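Phosphoribosylaminoimidazole-succinocarboxamide synthase (Saccharomyces cerevisiae, PDB 1A48) catalyses the ATP-dependent joining of L-aspartate to the carboxylate of CAIR, forming SAICAR in the de novo purine pathway. Local coordinates at residues Lys111-Pro116 with Ile222-Asn227; Lys217-Ile222 with Leu231-Leu236. All coordinates share one frame; numbering follows the deposited sequence.

Contact 1. Residues Lys111-Pro116 with Ile222-Asn227; sequences KHKLIP and IDEKTN
Ile222 meets Lys113 and Ile115 where the short, weakly bonded strand 113-114 runs antiparallel to the end of strand 211-223. The direct backbone bond runs from Ile222 N to Lys113 O, 3.2 Å, with an N-H...O angle of 150°. A water in the plane of the His112 ring, at its edge, lies 3.1 Å from ND1 and accepts from Lys113 N; its 2.4 Å distance to Ile222 O is too short to be trusted. One branch of Ile222 makes both apolar contacts: its terminal CD1 lies by Lys113 CG (3.6 Å), and CG1, one bond back, meets Ile115 CG1 at 3.9 Å, the two isoleucines crossing at about a right angle. Cutting Ile222 back to an alanine is likely to open a gap beside Ile115 and leave CB and CG of Lys113 without their apolar neighbour. Bends at chi2 (106°) and chi3 (69°) lay the end of Lys113 by the Glu224 carboxylate, CE nearest at 3.1 Å from OE1, and NZ makes a salt bridge to OE1 at 3.6 Å. Since NZ stands farther off than CE and both residues are exposed, the ion pair is probably a loose surface pairing, while the buried isoleucines supply the apolar part of the join.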
loop_
_atom_site.group_PDB
_atom_site.type_symbol
_atom_site.label_atom_id
_atom_site.label_comp_id
_atom_site.label_asym_id
_atom_site.label_seq_id
_atom_site.Cartn_x
_atom_site.Cartn_y
_atom_site.Cartn_z
ATOM N N LYS A 111 15.679 -3.153 9.797
ATOM C CA LYS A 111 14.976 -2.316 10.742
ATOM C C LYS A 111 15.542 -0.918 10.583
ATOM O O LYS A 111 16.740 -0.827 10.488
ATOM C CB LYS A 111 15.249 -2.681 12.186
ATOM C CG LYS A 111 14.492 -3.839 12.695
ATOM C CD LYS A 111 14.946 -4.097 14.120
ATOM C CE LYS A 111 14.192 -5.297 14.680
ATOM N NZ LYS A 111 14.750 -5.568 16.046
ATOM N N HIS A 112 14.791 0.103 10.548
ATOM C CA HIS A 112 15.261 1.467 10.383
ATOM C C HIS A 112 14.510 2.367 11.389
ATOM O O HIS A 112 13.446 1.958 11.824
ATOM C CB HIS A 112 14.900 1.999 8.945
ATOM C CG HIS A 112 15.999 1.611 8.013
ATOM N ND1 HIS A 112 17.290 2.076 8.168
ATOM C CD2 HIS A 112 16.002 0.736 6.960
ATOM C CE1 HIS A 112 18.058 1.482 7.255
ATOM N NE2 HIS A 112 17.296 0.670 6.512
ATOM N N LYS A 113 15.051 3.521 11.688
ATOM C CA LYS A 113 14.345 4.452 12.549
ATOM C C LYS A 113 13.150 4.986 11.776
ATOM O O LYS A 113 13.351 5.505 10.668
ATOM C CB LYS A 113 15.306 5.607 12.884
ATOM C CG LYS A 113 14.548 6.709 13.641
ATOM C CD LYS A 113 14.853 6.765 15.110
ATOM C CE LYS A 113 16.266 7.235 15.373
ATOM N NZ LYS A 113 16.538 7.627 16.772
ATOM N N LEU A 114 11.939 4.931 12.244
ATOM C CA LEU A 114 10.788 5.422 11.583
ATOM C C LEU A 114 10.564 6.935 11.703
ATOM O O LEU A 114 11.123 7.617 12.564
ATOM C CB LEU A 114 9.537 4.728 12.143
ATOM C CG LEU A 114 9.819 3.203 12.191
ATOM C CD1 LEU A 114 9.426 2.716 13.579
ATOM C CD2 LEU A 114 9.134 2.485 11.041
ATOM N N ILE A 115 9.897 7.413 10.664
ATOM C CA ILE A 115 9.501 8.819 10.596
ATOM C C ILE A 115 8.001 8.621 10.805
ATOM O O ILE A 115 7.275 8.113 9.963
ATOM C CB ILE A 115 9.829 9.545 9.320
ATOM C CG1 ILE A 115 11.309 9.594 9.037
ATOM C CG2 ILE A 115 9.181 10.930 9.346
ATOM C CD1 ILE A 115 11.686 10.211 7.702
ATOM N N PRO A 116 7.522 8.983 11.995
ATOM C CA PRO A 116 6.135 8.812 12.407
ATOM C C PRO A 116 5.067 9.710 11.820
ATOM O O PRO A 116 4.410 10.488 12.456
ATOM C CB PRO A 116 6.182 8.959 13.960
ATOM C CG PRO A 116 7.378 9.859 14.166
ATOM C CD PRO A 116 8.374 9.585 13.065
ATOM N N ILE A 222 14.755 6.883 8.151
ATOM C CA ILE A 222 15.956 7.658 7.970
ATOM C C ILE A 222 17.129 6.757 8.492
ATOM O O ILE A 222 16.994 6.174 9.525
ATOM C CB ILE A 222 16.358 8.904 8.815
ATOM C CG1 ILE A 222 15.139 9.489 9.465
ATOM C CG2 ILE A 222 17.138 10.071 8.220
ATOM C CD1 ILE A 222 15.090 8.942 10.849
ATOM N N ASP A 223 18.160 6.891 7.724
ATOM C CA ASP A 223 19.428 6.282 8.013
ATOM C C ASP A 223 20.165 7.535 8.530
ATOM O O ASP A 223 20.546 8.426 7.805
ATOM C CB ASP A 223 20.070 5.706 6.792
ATOM C CG ASP A 223 21.420 5.138 7.147
ATOM O OD1 ASP A 223 21.912 5.430 8.253
ATOM O OD2 ASP A 223 21.974 4.359 6.338
ATOM N N GLU A 224 20.234 7.629 9.838
ATOM C CA GLU A 224 20.841 8.765 10.525
ATOM C C GLU A 224 22.349 8.931 10.410
ATOM O O GLU A 224 22.899 9.990 10.759
ATOM C CB GLU A 224 20.457 8.722 12.015
ATOM C CG GLU A 224 19.274 9.603 12.379
ATOM C CD GLU A 224 18.668 9.186 13.712
ATOM O OE1 GLU A 224 19.036 8.120 14.275
ATOM O OE2 GLU A 224 17.800 9.968 14.187
ATOM N N LYS A 225 23.055 7.926 9.953
ATOM C CA LYS A 225 24.502 7.900 9.720
ATOM C C LYS A 225 24.891 8.437 8.332
ATOM O O LYS A 225 26.019 8.884 8.029
ATOM C CB LYS A 225 24.980 6.458 9.978
ATOM C CG LYS A 225 26.401 6.089 10.231
ATOM C CD LYS A 225 27.005 6.376 11.606
ATOM C CE LYS A 225 28.526 6.633 11.485
ATOM N NZ LYS A 225 28.970 7.869 12.200
ATOM N N THR A 226 23.966 8.444 7.371
ATOM C CA THR A 226 24.223 8.913 6.027
ATOM C C THR A 226 23.269 10.088 5.825
ATOM O O THR A 226 23.412 10.942 4.996
ATOM C CB THR A 226 23.936 7.844 4.977
ATOM O OG1 THR A 226 22.561 7.411 5.077
ATOM C CG2 THR A 226 24.808 6.607 5.100
ATOM N N ASN A 227 22.271 10.077 6.690
ATOM C CA ASN A 227 21.176 11.033 6.675
ATOM C C ASN A 227 20.262 10.802 5.454
ATOM O O ASN A 227 19.760 11.758 4.841
ATOM C CB ASN A 227 21.680 12.471 6.723
ATOM C CG ASN A 227 20.612 13.467 7.176
ATOM O OD1 ASN A 227 20.492 14.550 6.576
ATOM N ND2 ASN A 227 19.836 13.116 8.221
HETATM O O HOH W 1 17.646 4.050 10.538
#

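Contact 2. Residues Lys217-Ile222 with Leu231-Leu236; sequences KFEFGI and LVDEVL
Phe220 and Leu231 form an antiparallel non-hydrogen-bonded pair, CA to CA 4.9 Å, in the beta-hairpin that joins strands 211-223 and 228-231. This end of the contact is compact. Leu231 turns its CG anti to the backbone N (chi1 -163°), which sets CD1 against both aromatic rings, 3.5 Å from Phe220 CE1 and 4.0 Å from Phe218 CD1. Both approaches are oblique to the rings, whose other neighbours include Leu194, Ala195 and Leu198 of helix 185-208. Beside this cluster Val232 N donates to Glu219 O at 3.2 Å, the N-H...O angle being 157°, and Val232 CG2 presses on the same carbonyl oxygen at 3.4 Å. Phe218 CE1 extends the apolar side to Leu236 CD2, while Val235 CG1 comes in at the ring edge, near its plane.

Beyond Val232 the chains part: the CA atoms of Phe218 and Val235 are 6.7 Å apart, and water takes over from direct backbone pairing. One water accepts from Glu219 N on the first chain and lies against the carbonyl oxygens of Val232 and Glu234 on the second. On the partly exposed side the carboxylates of Glu219 and Asp233, their planes 21° apart, lie near each other without bonding; Asp233 OD1 is instead paired with Arg21, which probably eases the crowding of negative charge. Farther along, Lys217 O takes protons from two waters: one also donates to Glu234 O, and the other, 2.9 Å from Lys217 O, accepts from Leu236 N at 2.8 Å.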
loop_
_atom_site.group_PDB
_atom_site.type_symbol
_atom_site.label_atom_id
_atom_site.label_comp_id
_atom_site.label_asym_id
_atom_site.label_seq_id
_atom_site.Cartn_x
_atom_site.Cartn_y
_atom_site.Cartn_z
ATOM N N LYS A 217 -0.198 6.312 -0.125
ATOM C CA LYS A 217 0.342 6.540 1.178
ATOM C C LYS A 217 1.697 5.881 1.288
ATOM O O LYS A 217 1.774 4.648 1.203
ATOM C CB LYS A 217 -0.603 5.998 2.209
ATOM C CG LYS A 217 -0.276 6.397 3.644
ATOM C CD LYS A 217 -1.311 5.711 4.555
ATOM C CE LYS A 217 -1.120 4.186 4.460
ATOM N NZ LYS A 217 0.304 3.794 4.780
ATOM N N PHE A 218 2.731 6.694 1.499
ATOM C CA PHE A 218 4.063 6.227 1.720
ATOM C C PHE A 218 4.422 6.310 3.234
ATOM O O PHE A 218 3.948 7.102 3.986
ATOM C CB PHE A 218 5.101 6.985 0.984
ATOM C CG PHE A 218 5.045 7.056 -0.503
ATOM C CD1 PHE A 218 5.281 5.962 -1.276
ATOM C CD2 PHE A 218 4.826 8.254 -1.144
ATOM C CE1 PHE A 218 5.311 6.008 -2.642
ATOM C CE2 PHE A 218 4.837 8.371 -2.514
ATOM C CZ PHE A 218 5.095 7.229 -3.233
ATOM N N GLU A 219 5.358 5.441 3.550
ATOM C CA GLU A 219 5.999 5.414 4.856
ATOM C C GLU A 219 7.505 5.440 4.617
ATOM O O GLU A 219 8.011 4.709 3.760
ATOM C CB GLU A 219 5.552 4.236 5.639
ATOM C CG GLU A 219 5.936 4.217 7.102
ATOM C CD GLU A 219 4.971 3.202 7.787
ATOM O OE1 GLU A 219 3.764 3.586 7.751
ATOM O OE2 GLU A 219 5.555 2.191 8.196
ATOM N N PHE A 220 8.214 6.311 5.323
ATOM C CA PHE A 220 9.631 6.499 5.257
ATOM C C PHE A 220 10.379 6.309 6.585
ATOM O O PHE A 220 9.816 6.465 7.674
ATOM C CB PHE A 220 9.979 7.934 4.771
ATOM C CG PHE A 220 9.555 8.254 3.361
ATOM C CD1 PHE A 220 10.265 7.796 2.274
ATOM C CD2 PHE A 220 8.398 8.964 3.130
ATOM C CE1 PHE A 220 9.802 8.044 1.006
ATOM C CE2 PHE A 220 7.940 9.212 1.843
ATOM C CZ PHE A 220 8.648 8.763 0.777
ATOM N N GLY A 221 11.622 5.985 6.553
ATOM C CA GLY A 221 12.562 5.881 7.623
ATOM C C GLY A 221 13.761 6.757 7.302
ATOM O O GLY A 221 13.837 7.403 6.218
ATOM N N ILE A 222 14.755 6.883 8.151
ATOM C CA ILE A 222 15.956 7.658 7.970
ATOM C C ILE A 222 17.129 6.757 8.492
ATOM O O ILE A 222 16.994 6.174 9.525
ATOM C CB ILE A 222 16.358 8.904 8.815
ATOM C CG1 ILE A 222 15.139 9.489 9.465
ATOM C CG2 ILE A 222 17.138 10.071 8.220
ATOM C CD1 ILE A 222 15.090 8.942 10.849
ATOM N N LEU A 231 12.738 4.383 1.752
ATOM C CA LEU A 231 11.398 3.918 1.450
ATOM C C LEU A 231 11.219 2.579 2.167
ATOM O O LEU A 231 12.017 1.675 2.123
ATOM C CB LEU A 231 11.191 3.810 -0.059
ATOM C CG LEU A 231 9.807 3.721 -0.596
ATOM C CD1 LEU A 231 8.923 4.860 -0.127
ATOM C CD2 LEU A 231 9.893 3.629 -2.093
ATOM N N VAL A 232 10.206 2.537 3.015
ATOM C CA VAL A 232 9.802 1.508 3.873
ATOM C C VAL A 232 8.388 1.027 3.481
ATOM O O VAL A 232 7.708 1.368 2.501
ATOM C CB VAL A 232 10.051 1.709 5.358
ATOM C CG1 VAL A 232 11.530 2.018 5.669
ATOM C CG2 VAL A 232 9.287 2.729 6.177
ATOM N N ASP A 233 7.908 0.089 4.297
ATOM C CA ASP A 233 6.581 -0.523 4.174
ATOM C C ASP A 233 6.160 -0.940 2.794
ATOM O O ASP A 233 6.969 -1.160 1.955
ATOM C CB ASP A 233 5.578 0.442 4.800
ATOM C CG ASP A 233 4.326 -0.324 5.205
ATOM O OD1 ASP A 233 4.518 -1.553 5.278
ATOM O OD2 ASP A 233 3.263 0.305 5.334
ATOM N N GLU A 234 4.882 -1.045 2.501
ATOM C CA GLU A 234 4.318 -1.398 1.204
ATOM C C GLU A 234 4.190 -0.186 0.264
ATOM O O GLU A 234 3.903 0.932 0.685
ATOM C CB GLU A 234 2.963 -2.060 1.350
ATOM C CG GLU A 234 1.711 -1.284 1.311
ATOM C CD GLU A 234 0.514 -2.254 1.452
ATOM O OE1 GLU A 234 0.460 -3.257 0.695
ATOM O OE2 GLU A 234 -0.242 -1.872 2.389
ATOM N N VAL A 235 4.524 -0.429 -1.009
ATOM C CA VAL A 235 4.527 0.611 -1.975
ATOM C C VAL A 235 3.609 0.437 -3.137
ATOM O O VAL A 235 3.682 -0.496 -3.920
ATOM C CB VAL A 235 5.980 0.695 -2.486
ATOM C CG1 VAL A 235 6.264 1.748 -3.494
ATOM C CG2 VAL A 235 6.917 0.947 -1.312
ATOM N N LEU A 236 2.712 1.382 -3.321
ATOM C CA LEU A 236 1.824 1.495 -4.459
ATOM C C LEU A 236 1.068 0.251 -4.901
ATOM O O LEU A 236 1.019 -0.124 -6.067
ATOM C CB LEU A 236 2.540 2.135 -5.623
ATOM C CG LEU A 236 2.820 3.511 -6.086
ATOM C CD1 LEU A 236 1.803 4.578 -5.880
ATOM C CD2 LEU A 236 4.230 3.965 -5.908
HETATM O O HOH W 2 2.147 3.428 -1.456
HETATM O O HOH W 3 2.195 2.348 2.531
HETATM O O HOH W 4 5.856 3.146 1.653
#

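In the fold
Contacts 1 and 2 adjoin along strand 211-223, their centres 12 Å apart, and share Ile222. In chain order their segments alternate. The junction is direct: Ile115 N of contact 1 lies 3.1 Å from Phe220 O of contact 2, a probable hydrogen bond, and Ile115 CD1 packs 3.8 Å from Gly221 O. Helix 185-208 packs against both, reaching Ile115 of contact 1 through Leu187 and Val191. Contact 1 is peripheral, its centre about 20 Å from the chain centre, whereas contact 2 is buried at about 9 Å. A bound sulfate about 4 Å from the Glu234 side chain, probably from the crystallisation liquor, may mark a pocket beside contact 2.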